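Local structure of hypothetical protein DR_0824 (2IMR) at residues H240-P245 and V305-D310; E249-G254 and L283-Y288; V322-R327 and V347-G352. The protein catalyses the zinc-dependent deamination of aminodeoxyfutalosine to futalosine in menaquinone biosynthesis, and to a lesser extent deaminates adenosine and several of its derivatives. All coordinates share one frame; numbering follows the deposited sequence.

Contact 1 (H240-P245 and V305-D310). With ZN (zinc ion), chain B.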
loop_
_atom_site.group_PDB
_atom_site.type_symbol
_atom_site.label_atom_id
_atom_site.label_comp_id
_atom_site.label_asym_id
_atom_site.label_seq_id
_atom_site.Cartn_x
_atom_site.Cartn_y
_atom_site.Cartn_z
ATOM N N HIS A 240 -2.022 9.286 -2.045
ATOM C CA HIS A 240 -3.374 8.725 -1.948
ATOM C C HIS A 240 -4.163 9.410 -3.050
ATOM O O HIS A 240 -4.257 10.634 -3.060
ATOM C CB HIS A 240 -4.045 9.070 -0.617
ATOM C CG HIS A 240 -3.305 8.587 0.588
ATOM N ND1 HIS A 240 -2.369 9.357 1.244
ATOM C CD2 HIS A 240 -3.394 7.430 1.286
ATOM C CE1 HIS A 240 -1.916 8.698 2.295
ATOM N NE2 HIS A 240 -2.523 7.526 2.343
ATOM N N VAL A 241 -4.751 8.643 -3.963
ATOM C CA VAL A 241 -5.487 9.262 -5.061
ATOM C C VAL A 241 -6.842 8.631 -5.350
ATOM O O VAL A 241 -6.966 7.406 -5.405
ATOM C CB VAL A 241 -4.647 9.227 -6.362
ATOM C CG1 VAL A 241 -5.393 9.929 -7.496
ATOM C CG2 VAL A 241 -3.298 9.891 -6.118
ATOM N N ALA A 242 -7.848 9.487 -5.529
ATOM C CA ALA A 242 -9.213 9.065 -5.849
ATOM C C ALA A 242 -9.786 8.000 -4.911
ATOM O O ALA A 242 -10.460 7.059 -5.351
ATOM C CB ALA A 242 -9.273 8.570 -7.300
ATOM N N GLU A 243 -9.544 8.169 -3.616
ATOM C CA GLU A 243 -10.027 7.212 -2.628
ATOM C C GLU A 243 -11.546 7.160 -2.518
ATOM O O GLU A 243 -12.130 6.084 -2.611
ATOM C CB GLU A 243 -9.422 7.511 -1.251
ATOM C CG GLU A 243 -9.912 6.554 -0.161
ATOM C CD GLU A 243 -9.268 6.805 1.181
ATOM O OE1 GLU A 243 -8.774 7.931 1.402
ATOM O OE2 GLU A 243 -9.270 5.883 2.026
ATOM N N HIS A 244 -12.183 8.318 -2.336
ATOM C CA HIS A 244 -13.638 8.396 -2.192
ATOM C C HIS A 244 -14.267 9.014 -3.447
ATOM O O HIS A 244 -13.662 9.866 -4.094
ATOM C CB HIS A 244 -13.970 9.235 -0.948
ATOM C CG HIS A 244 -15.377 9.085 -0.461
ATOM N ND1 HIS A 244 -16.415 9.864 -0.922
ATOM C CD2 HIS A 244 -15.920 8.236 0.445
ATOM C CE1 HIS A 244 -17.536 9.503 -0.321
ATOM N NE2 HIS A 244 -17.262 8.516 0.512
ATOM N N PRO A 245 -15.485 8.580 -3.819
ATOM C CA PRO A 245 -16.113 9.149 -5.016
ATOM C C PRO A 245 -16.274 10.667 -5.002
ATOM O O PRO A 245 -16.252 11.303 -6.057
ATOM C CB PRO A 245 -17.456 8.412 -5.094
ATOM C CG PRO A 245 -17.727 8.010 -3.674
ATOM C CD PRO A 245 -16.362 7.576 -3.191
ATOM N N VAL A 305 -9.649 4.160 -6.308
ATOM C CA VAL A 305 -10.935 3.503 -6.472
ATOM C C VAL A 305 -11.833 4.194 -7.485
ATOM O O VAL A 305 -12.454 3.551 -8.329
ATOM C CB VAL A 305 -11.676 3.427 -5.113
ATOM C CG1 VAL A 305 -13.106 2.929 -5.307
ATOM C CG2 VAL A 305 -10.920 2.498 -4.175
ATOM N N ASN A 306 -11.885 5.514 -7.415
ATOM C CA ASN A 306 -12.753 6.261 -8.302
ATOM C C ASN A 306 -12.012 6.897 -9.468
ATOM O O ASN A 306 -11.729 8.091 -9.473
ATOM C CB ASN A 306 -13.507 7.277 -7.454
ATOM C CG ASN A 306 -14.330 6.599 -6.367
ATOM O OD1 ASN A 306 -15.444 6.141 -6.618
ATOM N ND2 ASN A 306 -13.766 6.497 -5.163
ATOM N N VAL A 307 -11.708 6.063 -10.460
ATOM C CA VAL A 307 -10.989 6.482 -11.645
ATOM C C VAL A 307 -11.759 6.076 -12.895
ATOM O O VAL A 307 -12.684 5.266 -12.835
ATOM C CB VAL A 307 -9.580 5.838 -11.701
ATOM C CG1 VAL A 307 -8.768 6.245 -10.472
ATOM C CG2 VAL A 307 -9.702 4.321 -11.790
ATOM N N THR A 308 -11.365 6.644 -14.028
ATOM C CA THR A 308 -12.024 6.354 -15.298
ATOM C C THR A 308 -11.123 5.492 -16.164
ATOM O O THR A 308 -9.967 5.260 -15.833
ATOM C CB THR A 308 -12.304 7.642 -16.078
ATOM O OG1 THR A 308 -11.058 8.248 -16.443
ATOM C CG2 THR A 308 -13.104 8.616 -15.235
ATOM N N PRO A 309 -11.652 4.995 -17.293
ATOM C CA PRO A 309 -10.813 4.170 -18.160
ATOM C C PRO A 309 -9.603 4.973 -18.617
ATOM O O PRO A 309 -8.494 4.458 -18.683
ATOM C CB PRO A 309 -11.754 3.814 -19.304
ATOM C CG PRO A 309 -13.072 3.684 -18.597
ATOM C CD PRO A 309 -13.069 4.906 -17.688
ATOM N N ASP A 310 -9.823 6.246 -18.929
ATOM C CA ASP A 310 -8.723 7.097 -19.360
ATOM C C ASP A 310 -7.701 7.256 -18.235
ATOM O O ASP A 310 -6.501 7.277 -18.487
ATOM C CB ASP A 310 -9.237 8.470 -19.790
ATOM C CG ASP A 310 -8.146 9.324 -20.402
ATOM O OD1 ASP A 310 -7.661 8.979 -21.504
ATOM O OD2 ASP A 310 -7.761 10.336 -19.780
HETATM ZN ZN ZN B . -2.937 6.043 3.743
HETATM O O HOH W 1 -4.635 5.511 3.531
#

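Contact 2 (E249-G254 and L283-Y288)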
loop_
_atom_site.group_PDB
_atom_site.type_symbol
_atom_site.label_atom_id
_atom_site.label_comp_id
_atom_site.label_asym_id
_atom_site.label_seq_id
_atom_site.Cartn_x
_atom_site.Cartn_y
_atom_site.Cartn_z
ATOM N N GLU A 249 -15.705 13.812 -7.822
ATOM C CA GLU A 249 -16.763 14.793 -8.038
ATOM C C GLU A 249 -16.275 16.241 -7.967
ATOM O O GLU A 249 -16.590 17.046 -8.847
ATOM C CB GLU A 249 -17.893 14.599 -7.027
ATOM C CG GLU A 249 -19.120 15.459 -7.330
ATOM C CD GLU A 249 -20.248 15.264 -6.333
ATOM O OE1 GLU A 249 -20.300 14.201 -5.678
ATOM O OE2 GLU A 249 -21.096 16.174 -6.218
ATOM N N MET A 250 -15.508 16.585 -6.935
ATOM C CA MET A 250 -15.052 17.964 -6.833
ATOM C C MET A 250 -14.069 18.353 -7.921
ATOM O O MET A 250 -14.006 19.522 -8.304
ATOM C CB MET A 250 -14.480 18.273 -5.443
ATOM C CG MET A 250 -13.292 17.461 -5.007
ATOM S SD MET A 250 -12.712 18.064 -3.389
ATOM C CE MET A 250 -11.085 17.346 -3.365
ATOM N N PHE A 251 -13.306 17.396 -8.442
ATOM C CA PHE A 251 -12.386 17.740 -9.516
ATOM C C PHE A 251 -13.184 18.044 -10.779
ATOM O O PHE A 251 -12.716 18.749 -11.669
ATOM C CB PHE A 251 -11.386 16.614 -9.785
ATOM C CG PHE A 251 -10.131 16.725 -8.969
ATOM C CD1 PHE A 251 -10.124 16.355 -7.628
ATOM C CD2 PHE A 251 -8.973 17.257 -9.522
ATOM C CE1 PHE A 251 -8.982 16.518 -6.852
ATOM C CE2 PHE A 251 -7.829 17.424 -8.755
ATOM C CZ PHE A 251 -7.833 17.052 -7.416
ATOM N N ARG A 252 -14.399 17.514 -10.836
ATOM C CA ARG A 252 -15.275 17.721 -11.980
ATOM C C ARG A 252 -16.148 18.964 -11.846
ATOM O O ARG A 252 -16.395 19.654 -12.834
ATOM C CB ARG A 252 -16.182 16.504 -12.175
ATOM C CG ARG A 252 -15.494 15.294 -12.786
ATOM C CD ARG A 252 -16.399 14.067 -12.763
ATOM N NE ARG A 252 -15.862 12.993 -13.595
ATOM C CZ ARG A 252 -16.331 11.748 -13.618
ATOM N NH1 ARG A 252 -17.357 11.399 -12.851
ATOM N NH2 ARG A 252 -15.773 10.848 -14.417
ATOM N N THR A 253 -16.600 19.252 -10.629
ATOM C CA THR A 253 -17.495 20.389 -10.394
ATOM C C THR A 253 -16.978 21.489 -9.467
ATOM O O THR A 253 -17.533 22.589 -9.442
ATOM C CB THR A 253 -18.820 19.913 -9.791
ATOM O OG1 THR A 253 -18.602 19.519 -8.429
ATOM C CG2 THR A 253 -19.364 18.724 -10.570
ATOM N N GLY A 254 -15.938 21.192 -8.700
ATOM C CA GLY A 254 -15.418 22.175 -7.766
ATOM C C GLY A 254 -16.195 22.118 -6.461
ATOM O O GLY A 254 -15.898 22.851 -5.510
ATOM N N LEU A 283 -12.074 16.718 -16.121
ATOM C CA LEU A 283 -10.943 16.608 -15.207
ATOM C C LEU A 283 -11.145 15.519 -14.157
ATOM O O LEU A 283 -12.271 15.203 -13.768
ATOM C CB LEU A 283 -10.700 17.946 -14.501
ATOM C CG LEU A 283 -9.453 18.049 -13.614
ATOM C CD1 LEU A 283 -8.191 17.955 -14.471
ATOM C CD2 LEU A 283 -9.478 19.365 -12.848
ATOM N N THR A 284 -10.037 14.933 -13.724
ATOM C CA THR A 284 -10.053 13.913 -12.681
ATOM C C THR A 284 -8.753 14.102 -11.917
ATOM O O THR A 284 -7.785 14.661 -12.444
ATOM C CB THR A 284 -10.041 12.473 -13.230
ATOM O OG1 THR A 284 -8.728 12.165 -13.705
ATOM C CG2 THR A 284 -11.059 12.306 -14.354
ATOM N N PRO A 285 -8.703 13.637 -10.664
ATOM C CA PRO A 285 -7.449 13.813 -9.930
ATOM C C PRO A 285 -6.262 13.165 -10.646
ATOM O O PRO A 285 -5.138 13.655 -10.563
ATOM C CB PRO A 285 -7.748 13.175 -8.568
ATOM C CG PRO A 285 -8.851 12.182 -8.879
ATOM C CD PRO A 285 -9.714 12.952 -9.846
ATOM N N VAL A 286 -6.507 12.063 -11.349
ATOM C CA VAL A 286 -5.424 11.389 -12.058
ATOM C C VAL A 286 -4.953 12.217 -13.253
ATOM O O VAL A 286 -3.748 12.377 -13.470
ATOM C CB VAL A 286 -5.861 9.988 -12.532
ATOM C CG1 VAL A 286 -4.712 9.301 -13.259
ATOM C CG2 VAL A 286 -6.297 9.149 -11.320
ATOM N N ARG A 287 -5.893 12.744 -14.027
ATOM C CA ARG A 287 -5.526 13.561 -15.179
ATOM C C ARG A 287 -4.778 14.791 -14.670
ATOM O O ARG A 287 -3.794 15.223 -15.261
ATOM C CB ARG A 287 -6.763 13.991 -15.962
ATOM C CG ARG A 287 -6.420 14.731 -17.240
ATOM C CD ARG A 287 -7.647 15.289 -17.935
ATOM N NE ARG A 287 -7.248 16.272 -18.936
ATOM C CZ ARG A 287 -7.967 17.334 -19.279
ATOM N NH1 ARG A 287 -9.141 17.561 -18.706
ATOM N NH2 ARG A 287 -7.496 18.187 -20.180
ATOM N N TYR A 288 -5.255 15.346 -13.562
ATOM C CA TYR A 288 -4.610 16.499 -12.948
ATOM C C TYR A 288 -3.128 16.217 -12.690
ATOM O O TYR A 288 -2.260 16.984 -13.105
ATOM C CB TYR A 288 -5.309 16.842 -11.628
ATOM C CG TYR A 288 -4.469 17.664 -10.678
ATOM C CD1 TYR A 288 -4.011 18.931 -11.036
ATOM C CD2 TYR A 288 -4.128 17.167 -9.414
ATOM C CE1 TYR A 288 -3.231 19.688 -10.164
ATOM C CE2 TYR A 288 -3.351 17.912 -8.535
ATOM C CZ TYR A 288 -2.905 19.171 -8.916
ATOM O OH TYR A 288 -2.134 19.913 -8.052
HETATM O O HOH W 2 -13.972 13.856 -15.478
#

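Contact 3 (V322-R327 and V347-G352)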
loop_
_atom_site.group_PDB
_atom_site.type_symbol
_atom_site.label_atom_id
_atom_site.label_comp_id
_atom_site.label_asym_id
_atom_site.label_seq_id
_atom_site.Cartn_x
_atom_site.Cartn_y
_atom_site.Cartn_z
ATOM N N VAL A 322 0.260 0.640 -8.189
ATOM C CA VAL A 322 -0.841 1.078 -7.339
ATOM C C VAL A 322 -1.014 0.136 -6.158
ATOM O O VAL A 322 -0.755 -1.064 -6.265
ATOM C CB VAL A 322 -2.180 1.134 -8.122
ATOM C CG1 VAL A 322 -2.076 2.137 -9.260
ATOM C CG2 VAL A 322 -2.541 -0.244 -8.655
ATOM N N VAL A 323 -1.436 0.681 -5.021
ATOM C CA VAL A 323 -1.668 -0.146 -3.844
ATOM C C VAL A 323 -3.147 -0.079 -3.494
ATOM O O VAL A 323 -3.713 1.006 -3.375
ATOM C CB VAL A 323 -0.853 0.334 -2.621
ATOM C CG1 VAL A 323 -1.118 -0.593 -1.429
ATOM C CG2 VAL A 323 0.628 0.354 -2.952
ATOM N N THR A 324 -3.783 -1.237 -3.347
ATOM C CA THR A 324 -5.194 -1.263 -2.991
ATOM C C THR A 324 -5.308 -1.787 -1.555
ATOM O O THR A 324 -4.537 -2.654 -1.150
ATOM C CB THR A 324 -6.003 -2.150 -3.981
ATOM O OG1 THR A 324 -7.388 -2.172 -3.608
ATOM C CG2 THR A 324 -5.468 -3.571 -4.000
ATOM N N CYS A 325 -6.247 -1.223 -0.789
ATOM C CA CYS A 325 -6.498 -1.606 0.605
ATOM C C CYS A 325 -7.980 -1.996 0.667
ATOM O O CYS A 325 -8.841 -1.185 1.011
ATOM C CB CYS A 325 -6.220 -0.416 1.542
ATOM S SG CYS A 325 -4.541 0.302 1.408
ATOM N N PRO A 326 -8.293 -3.255 0.325
ATOM C CA PRO A 326 -9.655 -3.800 0.307
ATOM C C PRO A 326 -10.569 -3.487 1.489
ATOM O O PRO A 326 -11.582 -2.808 1.332
ATOM C CB PRO A 326 -9.420 -5.298 0.134
ATOM C CG PRO A 326 -8.177 -5.340 -0.677
ATOM C CD PRO A 326 -7.317 -4.309 0.011
ATOM N N ARG A 327 -10.231 -3.986 2.669
ATOM C CA ARG A 327 -11.085 -3.744 3.821
ATOM C C ARG A 327 -11.293 -2.268 4.115
ATOM O O ARG A 327 -12.415 -1.837 4.377
ATOM C CB ARG A 327 -10.527 -4.467 5.045
ATOM C CG ARG A 327 -10.636 -5.975 4.907
ATOM C CD ARG A 327 -10.090 -6.686 6.131
ATOM N NE ARG A 327 -8.668 -6.422 6.318
ATOM C CZ ARG A 327 -7.939 -6.949 7.296
ATOM N NH1 ARG A 327 -8.501 -7.771 8.179
ATOM N NH2 ARG A 327 -6.651 -6.654 7.392
ATOM N N VAL A 347 -1.115 -2.828 -15.124
ATOM C CA VAL A 347 -0.609 -2.021 -14.023
ATOM C C VAL A 347 -0.245 -2.921 -12.844
ATOM O O VAL A 347 -1.015 -3.803 -12.475
ATOM C CB VAL A 347 -1.671 -0.993 -13.575
ATOM C CG1 VAL A 347 -1.138 -0.162 -12.412
ATOM C CG2 VAL A 347 -2.045 -0.099 -14.749
ATOM N N GLU A 348 0.938 -2.707 -12.277
ATOM C CA GLU A 348 1.408 -3.487 -11.135
ATOM C C GLU A 348 0.571 -3.124 -9.911
ATOM O O GLU A 348 0.473 -1.953 -9.539
ATOM C CB GLU A 348 2.883 -3.180 -10.862
ATOM C CG GLU A 348 3.478 -3.907 -9.658
ATOM C CD GLU A 348 3.563 -5.408 -9.853
ATOM O OE1 GLU A 348 2.502 -6.061 -9.961
ATOM O OE2 GLU A 348 4.695 -5.938 -9.896
ATOM N N VAL A 349 -0.028 -4.132 -9.288
ATOM C CA VAL A 349 -0.870 -3.920 -8.117
ATOM C C VAL A 349 -0.275 -4.565 -6.869
ATOM O O VAL A 349 0.219 -5.692 -6.914
ATOM C CB VAL A 349 -2.284 -4.504 -8.350
ATOM C CG1 VAL A 349 -3.168 -4.256 -7.130
ATOM C CG2 VAL A 349 -2.907 -3.869 -9.585
ATOM N N ALA A 350 -0.310 -3.829 -5.763
ATOM C CA ALA A 350 0.198 -4.312 -4.486
ATOM C C ALA A 350 -0.935 -4.201 -3.469
ATOM O O ALA A 350 -1.914 -3.485 -3.693
ATOM C CB ALA A 350 1.388 -3.469 -4.040
ATOM N N LEU A 351 -0.800 -4.907 -2.354
ATOM C CA LEU A 351 -1.814 -4.883 -1.312
ATOM C C LEU A 351 -1.356 -4.220 -0.019
ATOM O O LEU A 351 -0.203 -4.347 0.391
ATOM C CB LEU A 351 -2.270 -6.309 -1.000
ATOM C CG LEU A 351 -3.249 -6.950 -1.981
ATOM C CD1 LEU A 351 -3.249 -8.462 -1.794
ATOM C CD2 LEU A 351 -4.636 -6.379 -1.749
ATOM N N GLY A 352 -2.287 -3.516 0.616
ATOM C CA GLY A 352 -2.015 -2.853 1.880
ATOM C C GLY A 352 -3.257 -3.013 2.743
ATOM O O GLY A 352 -4.309 -3.391 2.237
#

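Contact 1 (H240-P245 and V305-D310)
With CG opposite its own carbonyl carbon (chi1 -59°) and the carboxamide twisted out by chi2 of -83°, Asn306 lays its amide across Pro245: OD1 sits 3.4 Å from Pro245 CB, and CG comes equally close to Pro245 CA. The main hold is on the carbonyl of Ala242. Asn306 N reaches Ala242 O at 2.9 Å, nearly straight (172°) and in the carbonyl plane; Val305 N and Asn306 ND2 add weak bonds to the same oxygen. ND2 also donates to Cys334 O, so the amide links Ala242 O, weakly, with Cys334 O. An alanine here would take away the carboxamide, which would probably leave Cys334 O without this donor and open a gap beside Pro245. Next to these bonds, Ala242 CB meets Val307 CG1 at 4.0 Å. Ala242, with left-handed backbone angles, follows the end of strand 238-241, where the chain turns toward the next helix. His240, in that strand, binds zinc through NE2 at 2.1 Å, alongside His99 and His101. Glu243, probably the proton donor of the reaction, sends an extended side chain from the turn to Tyr114 OH. Three donors, two of them weak, thus converge on Ala242 O and hold the peptide that leads into Glu243.

Contact 2 (E249-G254 and L283-Y288)
Pro285 lies over one face of the Phe251 ring in a CH-pi contact, its CB 3.9 Å from the ring centroid and only 9° off the normal. The pair joins the end of helix 245-253 to the start of helix 285-292, on the outer layer of the (beta/alpha)8 barrel of the amidohydrolases. Around the same ring, Leu283 CD2 comes to the edge, 4.0 Å from Phe251 CD2. Tyr288 CD2 touches Phe251 CE2 at 3.8 Å; these two rings meet obliquely, their planes at 44°. With CG anti to the backbone N (chi1 -174°), Leu283 extends toward Phe251, its CD2 3.5 Å from Phe251 O. No direct hydrogen bond crosses between the segments, so apolar fit carries the contact.

The next shell holds these groups in place. Ile275 of helix 271-275 touches Phe251, Leu283 and Tyr288 alike. Thr284 is the N-cap of helix 285-292: its OG1 accepts from Arg287 N and is also hydrogen-bonded to Asp311 OD1. Arg287 forms salt bridges with Asp282 and Glu291. Beside this cluster, Arg252 CG packs on Leu283 O, and a single water finishes the join, accepting from Arg252 NE in the guanidinium plane and donating to Leu283 O, 2.8 Å from each atom.

Contact 3 (V322-R327 and V347-G352)
The flat groups where Val322-Cys325 meets Glu348-Gly352 are peptide units, paired N-H to C=O as in parallel strands. Val322 N donates to Glu348 O at 2.9 Å and Ala350 N to Val322 O at 2.8 Å; Thr324 N then donates to Ala350 O, and Gly352 N to Thr324 O. The short strand segments 322-324 and 349-351 cross at 38°.

The two faces of the ribbon differ. Val322, Thr324, Val349 and Leu351 fill one. There Val322 CG2 meets Val349 CG2 at 3.8 Å, and Thr324 CG2 lies beside Leu351 CD2, the two side chains pointing the same way. With OG1 anti to its backbone N (chi1 180°), Thr324 turns its methyl to that leucine. Pro326 crosses Leu351 at about a right angle, CD against CD2 at 3.8 Å. On the other face, Val323 CG2 packs on Ala350 CB.

A CB at Gly352 would be tight, 3.3 Å from Val323 CG1 and 3.4 Å from Cys325 SG. This spot lies close to the metal centre, for Cys325 is near the zinc ligand Asp354 and Val323 touches His99.

The pair belongs to the inner barrel. Strand 300-303 bonds to the other edge of 322-324 through Val323, and Leu351 bonds on to Ala98, which carries the barrel round to its first strands. Outside, in helix 339-344, Trp339 packs on Thr324, Val349 and Leu351, and Phe342 on Val347; Phe337, in the loop before it, touches Val322 and Thr324. Helix 365-374 packs on Leu351 and Pro326.

In the fold
Contact 3 is the innermost, two neighbouring barrel strands held by a regular ladder of backbone bonds. Contact 1, partly buried, lies where strand 238-241 of the same sheet gives way to loop, and relies on one well-gripped carbonyl and an asparagine amide. Contact 2 is further out, between helices, buried and made of rings and aliphatic groups, with a bridging water. Contacts 1 and 2 touch: Ala242 CB packs on Pro285 CG, Val307 on Val286, and Thr308 on Arg252, so 240-245 and its partner 305-310 pack directly on the two helices. Contact 3 touches neither, yet it and contact 1 reach the zinc surroundings from different strands, one through His240, the other beside His99 and Asp354.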